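Local structure of 4-carboxymuconolactone decarboxylase (Sinorhizobium meliloti, 4G9Q) at residues V150-L155 / L194-A199; A118-W123 / Y187-L192; P91-Y96 / M127-P132; N72-S77 / N103-S108. The protein probably acts as a decarboxylase or peroxiredoxin-like enzyme of the carboxymuconolactone decarboxylase family, its exact reaction being unsettled. One frame throughout, in Å; residues are numbered along the deposited sequence.

The four contacts tie together the turns and helix ends of an all-helical chain that assembles as a trimer. Interactions 1 and 2 have centres 13 Å apart and meet directly, L194 CG lying 3.7 Å from F189 O; both also touch the second subunit. Interactions 2 and 4 use opposite ends of helix 107-120, with centres 22 Å apart. Interactions 3 and 4 have centres 16 Å apart and nearest atoms about 5 Å apart without touching; helices 73-86, 93-102 and 107-120 follow one another in the chain. Interaction 4 comes within about 4 Å of interaction 1 at the nearest atoms without touching it, while interaction 3 also reaches the second subunit.

Interaction 1. Residues V150-L155 / L194-A199; sequences VESTPL and LRPDLA
The side chain of R195 leaves its backbone with CG anti to the carbonyl carbon and bends at chi3 (57°), which carries NH1 round to V150 O; S152 OG, turned in between its own N and carbonyl carbon (chi1 60°), faces the ring of P196. Two irregular loops of this all-helical fold join here: residues 150-155, on the way from helix 130-139 to helix 159-173, and the loop 194-199, which leads from helix 178-192 into helix 200-213. R195 NH1 donates to V150 O at 2.9 Å. That oxygen lies in the guanidinium plane, whereas the nitrogen sits well above the carbonyl plane. The rest of the guanidinium is held by partners beyond the two segments: E112 pairs with NE, and the A149 carbonyl, next to V150, accepts from NH2. Y56 of the second subunit packs on R195. At the other end the backbone bond from L155 N to L194 O is short, 2.7 Å, and nearly straight at 176°. Beside it the L155 side chain lies obliquely over P196, L155 CD2 coming 3.9 Å from P196 CB. P196 CG comes within 3.3 Å of S152 OG, on the side where two waters bridge to the D197 carboxylate. D197 OD1 also accepts from A149 N. Water 1 takes a proton from S152 OG at 2.7 Å, donates to D197 OD2 at 2.8 Å, and rests above one face of the R195 guanidinium.

Interaction 2. Residues A118-W123 / Y187-L192; sequences AYYSGW and YLFRDL
Helix 107-120 ends in its Y119-Y120 turn alongside helix 178-192, whose last turn widens to a pi-type turn closed by L192 N to Y187 O, and the nearest CA atoms, those of Y119 and L188, stand 8.2 Å apart. At that spacing this helix-helix packing in the all-alpha fold is made by side chains: two tyrosines on one helix against two leucines on the other. L188 uses both branches of its fork. L188 CD2 lies 3.6 Å from Y119 CD1, while L188 CD1 goes to the neighbouring tyrosine and meets Y120 OH at 3.7 Å. L192, its CG anti to the backbone N (chi1 -175°), sends CD2 back toward the same pair. L192 CD2 sits 3.7 Å from Y119 CD2 and reaches the edge of the Y120 ring at Y120 CE2, 4.0 Å away, so that one methyl touches both aromatic side chains. Both hydroxyls are satisfied beyond these segments: Y120 OH is hydrogen-bonded to W193 NE1, and Y119 OH to R60 NH1 of the second subunit. The contact is buried and lies against the second subunit, whose Y56 also meets the Y119 ring edge-to-face. W123 covers one face of Y119 from within its own segment, W123 CZ3 lying 3.8 Å above the Y119 ring plane, over the centre.

Interaction 3. Residues P91-Y96 / M127-P132; sequences PALTYY and MATVGP
T94 CB sits 3.8 Å from P132 O, at a point where the first turns of helices 93-102 and 130-139 meet in this all-helical fold. One step out from CB, T94 OG1, beside the backbone N (chi1 -54°), donates to P132 O at 3.2 Å. It comes in from the flank of the carbonyl, with a C=O...OG1 angle of 102° and a tilt out of the carbonyl plane. T94 OG1 also brushes the proline ring, 3.5 Å from P132 CB, while T94 CG2 passes 4.0 Å from P132 O. A valine in this place would lack the hydroxyl and would probably leave P132 O without its donor across the contact. L93 fills in beside T94, its CB against P132 CB. Helix 73-86 lines the buried flank through L84, which touches L93, and I85, which touches T129. T129 OG1 is taken up by A126 O, and its methyl turns the other way: L93 CD2 packs 3.7 Å from T129 CG2.

Interaction 4. Residues N72-S77 / N103-S108; sequences NRRDRS and NGVKPS
The tight part of this contact is the N103 side chain, which drops onto the first turn of helix 73-86 between R73 and S77. N103 ND2 donates to S77 OG at 2.7 Å, with the angle at hydrogen 160° and the serine oxygen close to the amide plane. Next to N103, V105 CG2 presses on the backbone, 3.5 Å from R74 O and 3.9 Å from S77 CB, with A100 of helix 93-102 touching both V105 and S77. The root of R74 is packed here too, its CB on N103 O and its CG on V105 CG2. A leucine in place of this asparagine would have no amide to offer, and S77 OG would probably be left without its donor across the contact. R73 lies on the exposed side, its guanidinium plane almost perpendicular to the N103 amide, 82° apart. The outer end of R74 is looser: NE reaches the other segment through water 3, which accepts from R74 NE and donates to G104 O at 2.8 Å. Its guanidinium end is taken by acids, the neighbouring D75 (OD1) and, outside the segments, D202 at NH1, and E109 at NH2. A Schellman motif at G104 closes helix 93-102, and N72 OD1 caps helix 73-86 through D75 N: the turn between helices 93-102 and 107-120 rests on the start of helix 73-86 in this all-alpha fold.

Interaction 1. Residues V150-L155 / L194-A199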
loop_
_atom_site.group_PDB
_atom_site.type_symbol
_atom_site.label_atom_id
_atom_site.label_comp_id
_atom_site.label_asym_id
_atom_site.label_seq_id
_atom_site.Cartn_x
_atom_site.Cartn_y
_atom_site.Cartn_z
ATOM N N VAL A 150 10.011 -9.773 -26.626
ATOM C CA VAL A 150 10.651 -10.582 -25.588
ATOM C C VAL A 150 12.148 -10.269 -25.520
ATOM O O VAL A 150 12.689 -9.995 -24.443
ATOM C CB VAL A 150 10.424 -12.099 -25.818
ATOM C CG1 VAL A 150 11.267 -12.931 -24.861
ATOM C CG2 VAL A 150 8.960 -12.445 -25.659
ATOM N N GLU A 151 12.811 -10.305 -26.673
ATOM C CA GLU A 151 14.216 -9.919 -26.756
ATOM C C GLU A 151 14.455 -9.118 -28.033
ATOM O O GLU A 151 14.031 -9.522 -29.115
ATOM C CB GLU A 151 15.129 -11.154 -26.710
ATOM C CG GLU A 151 16.618 -10.819 -26.672
ATOM C CD GLU A 151 17.521 -12.035 -26.506
ATOM O OE1 GLU A 151 17.018 -13.178 -26.410
ATOM O OE2 GLU A 151 18.752 -11.837 -26.473
ATOM N N SER A 152 15.102 -7.965 -27.894
ATOM C CA SER A 152 15.509 -7.178 -29.060
ATOM C C SER A 152 16.803 -6.406 -28.797
ATOM O O SER A 152 17.376 -6.492 -27.705
ATOM C CB SER A 152 14.372 -6.264 -29.540
ATOM O OG SER A 152 13.961 -5.356 -28.534
ATOM N N THR A 153 17.266 -5.668 -29.807
ATOM C CA THR A 153 18.545 -4.967 -29.736
ATOM C C THR A 153 18.544 -3.923 -28.620
ATOM O O THR A 153 17.698 -3.025 -28.611
ATOM C CB THR A 153 18.903 -4.327 -31.096
ATOM O OG1 THR A 153 19.023 -5.365 -32.073
ATOM C CG2 THR A 153 20.219 -3.561 -31.019
ATOM N N PRO A 154 19.485 -4.049 -27.668
ATOM C CA PRO A 154 19.502 -3.114 -26.546
ATOM C C PRO A 154 19.852 -1.705 -26.993
ATOM O O PRO A 154 20.523 -1.525 -28.015
ATOM C CB PRO A 154 20.606 -3.661 -25.631
ATOM C CG PRO A 154 20.931 -5.032 -26.149
ATOM C CD PRO A 154 20.572 -5.041 -27.584
ATOM N N LEU A 155 19.377 -0.719 -26.236
ATOM C CA LEU A 155 19.830 0.660 -26.383
ATOM C C LEU A 155 21.288 0.777 -25.920
ATOM O O LEU A 155 21.769 -0.080 -25.169
ATOM C CB LEU A 155 18.917 1.608 -25.589
ATOM C CG LEU A 155 17.434 1.607 -25.982
ATOM C CD1 LEU A 155 16.614 2.389 -24.952
ATOM C CD2 LEU A 155 17.213 2.161 -27.389
ATOM N N LEU A 194 17.893 -0.950 -20.765
ATOM C CA LEU A 194 18.346 -0.871 -22.156
ATOM C C LEU A 194 17.332 -1.435 -23.155
ATOM O O LEU A 194 17.551 -1.388 -24.373
ATOM C CB LEU A 194 19.692 -1.589 -22.304
ATOM C CG LEU A 194 20.784 -1.152 -21.323
ATOM C CD1 LEU A 194 22.040 -1.994 -21.523
ATOM C CD2 LEU A 194 21.090 0.352 -21.442
ATOM N N ARG A 195 16.219 -1.966 -22.653
ATOM C CA ARG A 195 15.170 -2.467 -23.531
ATOM C C ARG A 195 14.542 -1.306 -24.312
ATOM O O ARG A 195 14.180 -0.288 -23.725
ATOM C CB ARG A 195 14.129 -3.255 -22.732
ATOM C CG ARG A 195 14.626 -4.635 -22.277
ATOM C CD ARG A 195 13.627 -5.301 -21.320
ATOM N NE ARG A 195 12.302 -5.429 -21.929
ATOM C CZ ARG A 195 11.916 -6.433 -22.713
ATOM N NH1 ARG A 195 12.740 -7.442 -22.988
ATOM N NH2 ARG A 195 10.693 -6.430 -23.220
ATOM N N PRO A 196 14.448 -1.437 -25.647
ATOM C CA PRO A 196 14.038 -0.274 -26.456
ATOM C C PRO A 196 12.535 0.042 -26.488
ATOM O O PRO A 196 12.142 1.088 -27.013
ATOM C CB PRO A 196 14.535 -0.640 -27.864
ATOM C CG PRO A 196 14.492 -2.143 -27.888
ATOM C CD PRO A 196 14.925 -2.555 -26.489
ATOM N N ASP A 197 11.712 -0.833 -25.916
ATOM C CA ASP A 197 10.254 -0.734 -26.050
ATOM C C ASP A 197 9.649 0.451 -25.288
ATOM O O ASP A 197 8.519 0.861 -25.558
ATOM C CB ASP A 197 9.610 -2.065 -25.664
ATOM C CG ASP A 197 10.365 -3.256 -26.247
ATOM O OD1 ASP A 197 9.922 -3.773 -27.296
ATOM O OD2 ASP A 197 11.425 -3.639 -25.679
ATOM N N LEU A 198 10.407 0.997 -24.341
ATOM C CA LEU A 198 10.163 2.344 -23.838
ATOM C C LEU A 198 11.417 3.153 -24.094
ATOM O O LEU A 198 12.530 2.686 -23.822
ATOM C CB LEU A 198 9.875 2.342 -22.335
ATOM C CG LEU A 198 8.507 1.871 -21.843
ATOM C CD1 LEU A 198 8.541 1.638 -20.330
ATOM C CD2 LEU A 198 7.389 2.846 -22.237
ATOM N N ALA A 199 11.240 4.363 -24.617
ATOM C CA ALA A 199 12.330 5.331 -24.672
ATOM C C ALA A 199 12.797 5.606 -23.243
ATOM O O ALA A 199 11.977 5.567 -22.317
ATOM C CB ALA A 199 11.854 6.610 -25.331
HETATM O O HOH W 1 12.788 -6.041 -26.193
HETATM O O HOH W 2 11.767 -3.890 -29.570
#

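Interaction 2. Residues A118-W123 / Y187-L192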
loop_
_atom_site.group_PDB
_atom_site.type_symbol
_atom_site.label_atom_id
_atom_site.label_comp_id
_atom_site.label_asym_id
_atom_site.label_seq_id
_atom_site.Cartn_x
_atom_site.Cartn_y
_atom_site.Cartn_z
ATOM N N ALA A 118 6.898 -4.804 -13.038
ATOM C CA ALA A 118 7.104 -6.094 -12.362
ATOM C C ALA A 118 8.329 -5.989 -11.455
ATOM O O ALA A 118 8.323 -6.464 -10.313
ATOM C CB ALA A 118 7.282 -7.215 -13.373
ATOM N N TYR A 119 9.369 -5.329 -11.962
ATOM C CA TYR A 119 10.600 -5.143 -11.203
ATOM C C TYR A 119 10.496 -4.016 -10.182
ATOM O O TYR A 119 10.987 -4.151 -9.067
ATOM C CB TYR A 119 11.772 -4.877 -12.144
ATOM C CG TYR A 119 12.134 -6.069 -12.992
ATOM C CD1 TYR A 119 13.049 -7.023 -12.536
ATOM C CD2 TYR A 119 11.565 -6.243 -14.252
ATOM C CE1 TYR A 119 13.389 -8.129 -13.329
ATOM C CE2 TYR A 119 11.891 -7.342 -15.042
ATOM C CZ TYR A 119 12.797 -8.276 -14.577
ATOM O OH TYR A 119 13.117 -9.349 -15.369
ATOM N N TYR A 120 9.859 -2.908 -10.558
ATOM C CA TYR A 120 9.853 -1.720 -9.695
ATOM C C TYR A 120 8.704 -1.636 -8.702
ATOM O O TYR A 120 8.859 -1.038 -7.625
ATOM C CB TYR A 120 10.023 -0.428 -10.513
ATOM C CG TYR A 120 11.476 -0.175 -10.818
ATOM C CD1 TYR A 120 12.278 0.530 -9.922
ATOM C CD2 TYR A 120 12.071 -0.689 -11.974
ATOM C CE1 TYR A 120 13.621 0.743 -10.174
ATOM C CE2 TYR A 120 13.422 -0.473 -12.239
ATOM C CZ TYR A 120 14.189 0.241 -11.337
ATOM O OH TYR A 120 15.524 0.460 -11.576
ATOM N N SER A 121 7.563 -2.224 -9.049
ATOM C CA SER A 121 6.414 -2.259 -8.145
ATOM C C SER A 121 6.245 -3.639 -7.515
ATOM O O SER A 121 5.755 -3.760 -6.389
ATOM C CB SER A 121 5.135 -1.830 -8.862
ATOM O OG SER A 121 5.252 -0.498 -9.343
ATOM N N GLY A 122 6.664 -4.675 -8.229
ATOM C CA GLY A 122 6.563 -6.041 -7.711
ATOM C C GLY A 122 5.805 -6.936 -8.666
ATOM O O GLY A 122 4.914 -6.476 -9.382
ATOM N N TRP A 123 6.157 -8.219 -8.670
ATOM C CA TRP A 123 5.632 -9.156 -9.657
ATOM C C TRP A 123 4.113 -9.250 -9.618
ATOM O O TRP A 123 3.464 -9.273 -10.663
ATOM C CB TRP A 123 6.251 -10.542 -9.463
ATOM C CG TRP A 123 6.797 -11.107 -10.732
ATOM C CD1 TRP A 123 6.232 -12.071 -11.515
ATOM C CD2 TRP A 123 8.018 -10.734 -11.369
ATOM N NE1 TRP A 123 7.031 -12.324 -12.606
ATOM C CE2 TRP A 123 8.136 -11.518 -12.539
ATOM C CE3 TRP A 123 9.033 -9.814 -11.062
ATOM C CZ2 TRP A 123 9.227 -11.410 -13.409
ATOM C CZ3 TRP A 123 10.118 -9.707 -11.924
ATOM C CH2 TRP A 123 10.205 -10.503 -13.087
ATOM N N TYR A 187 20.007 -7.777 -14.284
ATOM C CA TYR A 187 18.598 -7.744 -14.698
ATOM C C TYR A 187 18.111 -6.338 -15.003
ATOM O O TYR A 187 17.312 -6.142 -15.920
ATOM C CB TYR A 187 17.685 -8.347 -13.625
ATOM C CG TYR A 187 17.756 -9.850 -13.437
ATOM C CD1 TYR A 187 18.564 -10.660 -14.241
ATOM C CD2 TYR A 187 16.973 -10.468 -12.458
ATOM C CE1 TYR A 187 18.596 -12.040 -14.060
ATOM C CE2 TYR A 187 17.003 -11.841 -12.271
ATOM C CZ TYR A 187 17.816 -12.620 -13.072
ATOM O OH TYR A 187 17.836 -13.985 -12.881
ATOM N N LEU A 188 18.563 -5.357 -14.224
ATOM C CA LEU A 188 18.039 -4.000 -14.386
ATOM C C LEU A 188 18.897 -3.123 -15.284
ATOM O O LEU A 188 18.479 -2.755 -16.383
ATOM C CB LEU A 188 17.804 -3.310 -13.038
ATOM C CG LEU A 188 16.895 -3.978 -12.007
ATOM C CD1 LEU A 188 16.599 -2.980 -10.900
ATOM C CD2 LEU A 188 15.602 -4.482 -12.614
ATOM N N PHE A 189 20.094 -2.781 -14.820
ATOM C CA PHE A 189 20.870 -1.770 -15.526
ATOM C C PHE A 189 21.539 -2.245 -16.814
ATOM O O PHE A 189 21.753 -1.443 -17.718
ATOM C CB PHE A 189 21.815 -1.038 -14.568
ATOM C CG PHE A 189 21.082 -0.168 -13.596
ATOM C CD1 PHE A 189 20.598 1.075 -13.992
ATOM C CD2 PHE A 189 20.810 -0.617 -12.311
ATOM C CE1 PHE A 189 19.881 1.876 -13.108
ATOM C CE2 PHE A 189 20.103 0.178 -11.416
ATOM C CZ PHE A 189 19.640 1.425 -11.815
ATOM N N ARG A 190 21.813 -3.542 -16.916
ATOM C CA ARG A 190 22.380 -4.104 -18.146
ATOM C C ARG A 190 21.359 -4.850 -19.009
ATOM O O ARG A 190 21.731 -5.511 -19.989
ATOM C CB ARG A 190 23.598 -4.984 -17.835
ATOM C CG ARG A 190 24.813 -4.182 -17.405
ATOM C CD ARG A 190 26.067 -5.040 -17.317
ATOM N NE ARG A 190 27.195 -4.374 -17.970
ATOM C CZ ARG A 190 27.569 -4.586 -19.229
ATOM N NH1 ARG A 190 26.922 -5.465 -19.989
ATOM N NH2 ARG A 190 28.599 -3.924 -19.733
ATOM N N ASP A 191 20.078 -4.737 -18.654
ATOM C CA ASP A 191 19.003 -5.323 -19.461
ATOM C C ASP A 191 17.749 -4.455 -19.490
ATOM O O ASP A 191 17.507 -3.764 -20.478
ATOM C CB ASP A 191 18.666 -6.763 -19.028
ATOM C CG ASP A 191 17.518 -7.363 -19.836
ATOM O OD1 ASP A 191 17.293 -6.919 -20.984
ATOM O OD2 ASP A 191 16.830 -8.281 -19.331
ATOM N N LEU A 192 16.962 -4.482 -18.408
ATOM C CA LEU A 192 15.680 -3.771 -18.362
ATOM C C LEU A 192 15.769 -2.325 -18.870
ATOM O O LEU A 192 14.966 -1.913 -19.715
ATOM C CB LEU A 192 15.071 -3.821 -16.944
ATOM C CG LEU A 192 13.665 -3.225 -16.747
ATOM C CD1 LEU A 192 12.604 -4.008 -17.507
ATOM C CD2 LEU A 192 13.323 -3.159 -15.259
#

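Interaction 3. Residues P91-Y96 / M127-P132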
loop_
_atom_site.group_PDB
_atom_site.type_symbol
_atom_site.label_atom_id
_atom_site.label_comp_id
_atom_site.label_asym_id
_atom_site.label_seq_id
_atom_site.Cartn_x
_atom_site.Cartn_y
_atom_site.Cartn_z
ATOM N N PRO A 91 -8.118 -3.021 -11.592
ATOM C CA PRO A 91 -9.443 -2.992 -12.243
ATOM C C PRO A 91 -9.734 -1.737 -13.075
ATOM O O PRO A 91 -10.383 -1.835 -14.128
ATOM C CB PRO A 91 -10.410 -3.073 -11.062
ATOM C CG PRO A 91 -9.670 -3.862 -10.051
ATOM C CD PRO A 91 -8.225 -3.466 -10.188
ATOM N N ALA A 92 -9.257 -0.584 -12.607
ATOM C CA ALA A 92 -9.423 0.694 -13.305
ATOM C C ALA A 92 -8.689 0.728 -14.650
ATOM O O ALA A 92 -8.940 1.606 -15.482
ATOM C CB ALA A 92 -8.941 1.838 -12.413
ATOM N N LEU A 93 -7.788 -0.235 -14.851
ATOM C CA LEU A 93 -6.924 -0.280 -16.025
ATOM C C LEU A 93 -7.638 -0.549 -17.336
ATOM O O LEU A 93 -7.164 -0.123 -18.377
ATOM C CB LEU A 93 -5.815 -1.321 -15.841
ATOM C CG LEU A 93 -4.337 -0.943 -15.777
ATOM C CD1 LEU A 93 -4.053 0.498 -15.377
ATOM C CD2 LEU A 93 -3.605 -1.931 -14.869
ATOM N N THR A 94 -8.756 -1.265 -17.302
ATOM C CA THR A 94 -9.503 -1.510 -18.535
ATOM C C THR A 94 -9.873 -0.166 -19.169
ATOM O O THR A 94 -9.612 0.067 -20.356
ATOM C CB THR A 94 -10.750 -2.384 -18.293
ATOM O OG1 THR A 94 -10.359 -3.590 -17.626
ATOM C CG2 THR A 94 -11.412 -2.756 -19.616
ATOM N N TYR A 95 -10.442 0.725 -18.365
ATOM C CA TYR A 95 -10.780 2.061 -18.828
ATOM C C TYR A 95 -9.526 2.874 -19.148
ATOM O O TYR A 95 -9.420 3.466 -20.224
ATOM C CB TYR A 95 -11.655 2.797 -17.800
ATOM C CG TYR A 95 -11.885 4.244 -18.155
ATOM C CD1 TYR A 95 -12.866 4.611 -19.079
ATOM C CD2 TYR A 95 -11.110 5.254 -17.579
ATOM C CE1 TYR A 95 -13.067 5.948 -19.414
ATOM C CE2 TYR A 95 -11.304 6.580 -17.905
ATOM C CZ TYR A 95 -12.284 6.923 -18.821
ATOM O OH TYR A 95 -12.462 8.242 -19.143
ATOM N N TYR A 96 -8.570 2.891 -18.220
ATOM C CA TYR A 96 -7.408 3.762 -18.379
ATOM C C TYR A 96 -6.426 3.324 -19.460
ATOM O O TYR A 96 -5.802 4.170 -20.097
ATOM C CB TYR A 96 -6.716 4.048 -17.040
ATOM C CG TYR A 96 -7.396 5.186 -16.306
ATOM C CD1 TYR A 96 -7.241 6.503 -16.735
ATOM C CD2 TYR A 96 -8.224 4.941 -15.213
ATOM C CE1 TYR A 96 -7.876 7.553 -16.080
ATOM C CE2 TYR A 96 -8.861 5.984 -14.551
ATOM C CZ TYR A 96 -8.682 7.284 -14.989
ATOM O OH TYR A 96 -9.317 8.316 -14.340
HETATM N N MSE A 127 1.328 -8.669 -12.460
HETATM C CA MSE A 127 0.463 -9.793 -12.824
HETATM C C MSE A 127 -1.016 -9.429 -12.757
HETATM O O MSE A 127 -1.812 -9.901 -13.561
HETATM C CB MSE A 127 0.753 -11.011 -11.947
HETATM C CG MSE A 127 1.982 -11.806 -12.373
HETATM SE SE MSE A 127 1.834 -12.460 -14.219
HETATM C CE MSE A 127 0.118 -13.370 -14.087
ATOM N N ALA A 128 -1.370 -8.567 -11.804
ATOM C CA ALA A 128 -2.750 -8.130 -11.630
ATOM C C ALA A 128 -3.300 -7.389 -12.851
ATOM O O ALA A 128 -4.515 -7.342 -13.055
ATOM C CB ALA A 128 -2.877 -7.264 -10.380
ATOM N N THR A 129 -2.407 -6.827 -13.665
ATOM C CA THR A 129 -2.807 -6.062 -14.850
ATOM C C THR A 129 -3.280 -6.938 -16.012
ATOM O O THR A 129 -3.943 -6.446 -16.931
ATOM C CB THR A 129 -1.659 -5.168 -15.378
ATOM O OG1 THR A 129 -0.692 -5.977 -16.063
ATOM C CG2 THR A 129 -0.983 -4.407 -14.237
ATOM N N VAL A 130 -2.929 -8.223 -15.977
ATOM C CA VAL A 130 -3.135 -9.103 -17.126
ATOM C C VAL A 130 -4.599 -9.169 -17.568
ATOM O O VAL A 130 -4.898 -8.937 -18.735
ATOM C CB VAL A 130 -2.524 -10.516 -16.900
ATOM C CG1 VAL A 130 -2.920 -11.471 -18.027
ATOM C CG2 VAL A 130 -1.002 -10.424 -16.784
ATOM N N GLY A 131 -5.507 -9.447 -16.637
ATOM C CA GLY A 131 -6.942 -9.485 -16.947
ATOM C C GLY A 131 -7.496 -8.184 -17.511
ATOM O O GLY A 131 -8.044 -8.178 -18.621
ATOM N N PRO A 132 -7.370 -7.075 -16.753
ATOM C CA PRO A 132 -7.882 -5.776 -17.200
ATOM C C PRO A 132 -7.276 -5.268 -18.518
ATOM O O PRO A 132 -8.014 -4.788 -19.384
ATOM C CB PRO A 132 -7.521 -4.842 -16.043
ATOM C CG PRO A 132 -7.504 -5.730 -14.843
ATOM C CD PRO A 132 -6.944 -7.035 -15.340
#

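Interaction 4. Residues N72-S77 / N103-S108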
loop_
_atom_site.group_PDB
_atom_site.type_symbol
_atom_site.label_atom_id
_atom_site.label_comp_id
_atom_site.label_asym_id
_atom_site.label_seq_id
_atom_site.Cartn_x
_atom_site.Cartn_y
_atom_site.Cartn_z
ATOM N N ASN A 72 1.262 16.601 -21.726
ATOM C CA ASN A 72 0.244 16.215 -22.702
ATOM C C ASN A 72 -0.537 14.970 -22.285
ATOM O O ASN A 72 -0.172 14.307 -21.309
ATOM C CB ASN A 72 0.816 16.120 -24.134
ATOM C CG ASN A 72 1.771 14.944 -24.339
ATOM O OD1 ASN A 72 1.739 13.948 -23.620
ATOM N ND2 ASN A 72 2.627 15.062 -25.353
ATOM N N ARG A 73 -1.614 14.667 -23.008
ATOM C CA ARG A 73 -2.504 13.568 -22.616
ATOM C C ARG A 73 -1.821 12.205 -22.698
ATOM O O ARG A 73 -2.094 11.325 -21.886
ATOM C CB ARG A 73 -3.775 13.560 -23.464
ATOM C CG ARG A 73 -4.801 14.614 -23.087
ATOM C CD ARG A 73 -6.047 14.513 -23.978
ATOM N NE ARG A 73 -5.746 14.800 -25.384
ATOM C CZ ARG A 73 -5.870 13.934 -26.390
ATOM N NH1 ARG A 73 -6.310 12.700 -26.178
ATOM N NH2 ARG A 73 -5.563 14.308 -27.625
ATOM N N ARG A 74 -0.946 12.042 -23.689
ATOM C CA ARG A 74 -0.173 10.812 -23.852
ATOM C C ARG A 74 0.675 10.539 -22.606
ATOM O O ARG A 74 0.642 9.432 -22.054
ATOM C CB ARG A 74 0.694 10.891 -25.116
ATOM C CG ARG A 74 1.523 9.636 -25.431
ATOM C CD ARG A 74 2.871 9.674 -24.737
ATOM N NE ARG A 74 3.814 8.685 -25.264
ATOM C CZ ARG A 74 5.094 8.622 -24.913
ATOM N NH1 ARG A 74 5.590 9.484 -24.032
ATOM N NH2 ARG A 74 5.883 7.697 -25.444
ATOM N N ASP A 75 1.423 11.549 -22.163
ATOM C CA ASP A 75 2.280 11.401 -20.987
ATOM C C ASP A 75 1.451 11.211 -19.725
ATOM O O ASP A 75 1.817 10.417 -18.864
ATOM C CB ASP A 75 3.212 12.601 -20.817
ATOM C CG ASP A 75 4.339 12.626 -21.834
ATOM O OD1 ASP A 75 4.727 11.555 -22.344
ATOM O OD2 ASP A 75 4.846 13.729 -22.123
ATOM N N ARG A 76 0.340 11.938 -19.619
ATOM C CA ARG A 76 -0.569 11.763 -18.478
ATOM C C ARG A 76 -1.124 10.339 -18.410
ATOM O O ARG A 76 -1.280 9.777 -17.324
ATOM C CB ARG A 76 -1.704 12.792 -18.498
ATOM C CG ARG A 76 -1.255 14.168 -18.065
ATOM C CD ARG A 76 -2.388 15.190 -18.086
ATOM N NE ARG A 76 -1.802 16.526 -18.009
ATOM C CZ ARG A 76 -1.495 17.150 -16.876
ATOM N NH1 ARG A 76 -1.748 16.582 -15.698
ATOM N NH2 ARG A 76 -0.941 18.353 -16.921
ATOM N N SER A 77 -1.408 9.754 -19.570
ATOM C CA SER A 77 -1.864 8.365 -19.618
ATOM C C SER A 77 -0.803 7.393 -19.087
ATOM O O SER A 77 -1.127 6.488 -18.319
ATOM C CB SER A 77 -2.306 7.979 -21.031
ATOM O OG SER A 77 -3.573 8.538 -21.343
ATOM N N ASN A 103 -5.155 8.089 -26.485
ATOM C CA ASN A 103 -4.239 9.220 -26.326
ATOM C C ASN A 103 -2.889 9.064 -27.032
ATOM O O ASN A 103 -2.042 9.963 -26.972
ATOM C CB ASN A 103 -4.023 9.529 -24.842
ATOM C CG ASN A 103 -5.265 10.097 -24.180
ATOM O OD1 ASN A 103 -6.184 10.565 -24.852
ATOM N ND2 ASN A 103 -5.295 10.057 -22.855
ATOM N N GLY A 104 -2.692 7.926 -27.686
ATOM C CA GLY A 104 -1.516 7.720 -28.523
ATOM C C GLY A 104 -0.372 6.959 -27.884
ATOM O O GLY A 104 0.717 6.891 -28.456
ATOM N N VAL A 105 -0.604 6.399 -26.698
ATOM C CA VAL A 105 0.342 5.445 -26.116
ATOM C C VAL A 105 0.245 4.168 -26.950
ATOM O O VAL A 105 -0.857 3.682 -27.219
ATOM C CB VAL A 105 0.050 5.134 -24.622
ATOM C CG1 VAL A 105 1.085 4.163 -24.059
ATOM C CG2 VAL A 105 0.045 6.416 -23.784
ATOM N N LYS A 106 1.392 3.650 -27.382
ATOM C CA LYS A 106 1.428 2.433 -28.190
ATOM C C LYS A 106 1.142 1.204 -27.331
ATOM O O LYS A 106 1.518 1.176 -26.156
ATOM C CB LYS A 106 2.798 2.271 -28.850
ATOM C CG LYS A 106 3.171 3.372 -29.830
ATOM C CD LYS A 106 4.584 3.136 -30.341
ATOM C CE LYS A 106 5.058 4.254 -31.249
ATOM N NZ LYS A 106 6.432 3.945 -31.740
ATOM N N PRO A 107 0.491 0.175 -27.912
ATOM C CA PRO A 107 0.333 -1.086 -27.184
ATOM C C PRO A 107 1.661 -1.596 -26.612
ATOM O O PRO A 107 1.698 -2.087 -25.478
ATOM C CB PRO A 107 -0.176 -2.041 -28.263
ATOM C CG PRO A 107 -0.951 -1.161 -29.189
ATOM C CD PRO A 107 -0.223 0.155 -29.206
ATOM N N SER A 108 2.738 -1.452 -27.382
ATOM C CA SER A 108 4.061 -1.927 -26.963
ATOM C C SER A 108 4.575 -1.168 -25.737
ATOM O O SER A 108 5.299 -1.731 -24.912
ATOM C CB SER A 108 5.062 -1.836 -28.117
ATOM O OG SER A 108 5.225 -0.500 -28.558
HETATM O O HOH W 3 3.394 7.005 -27.589
#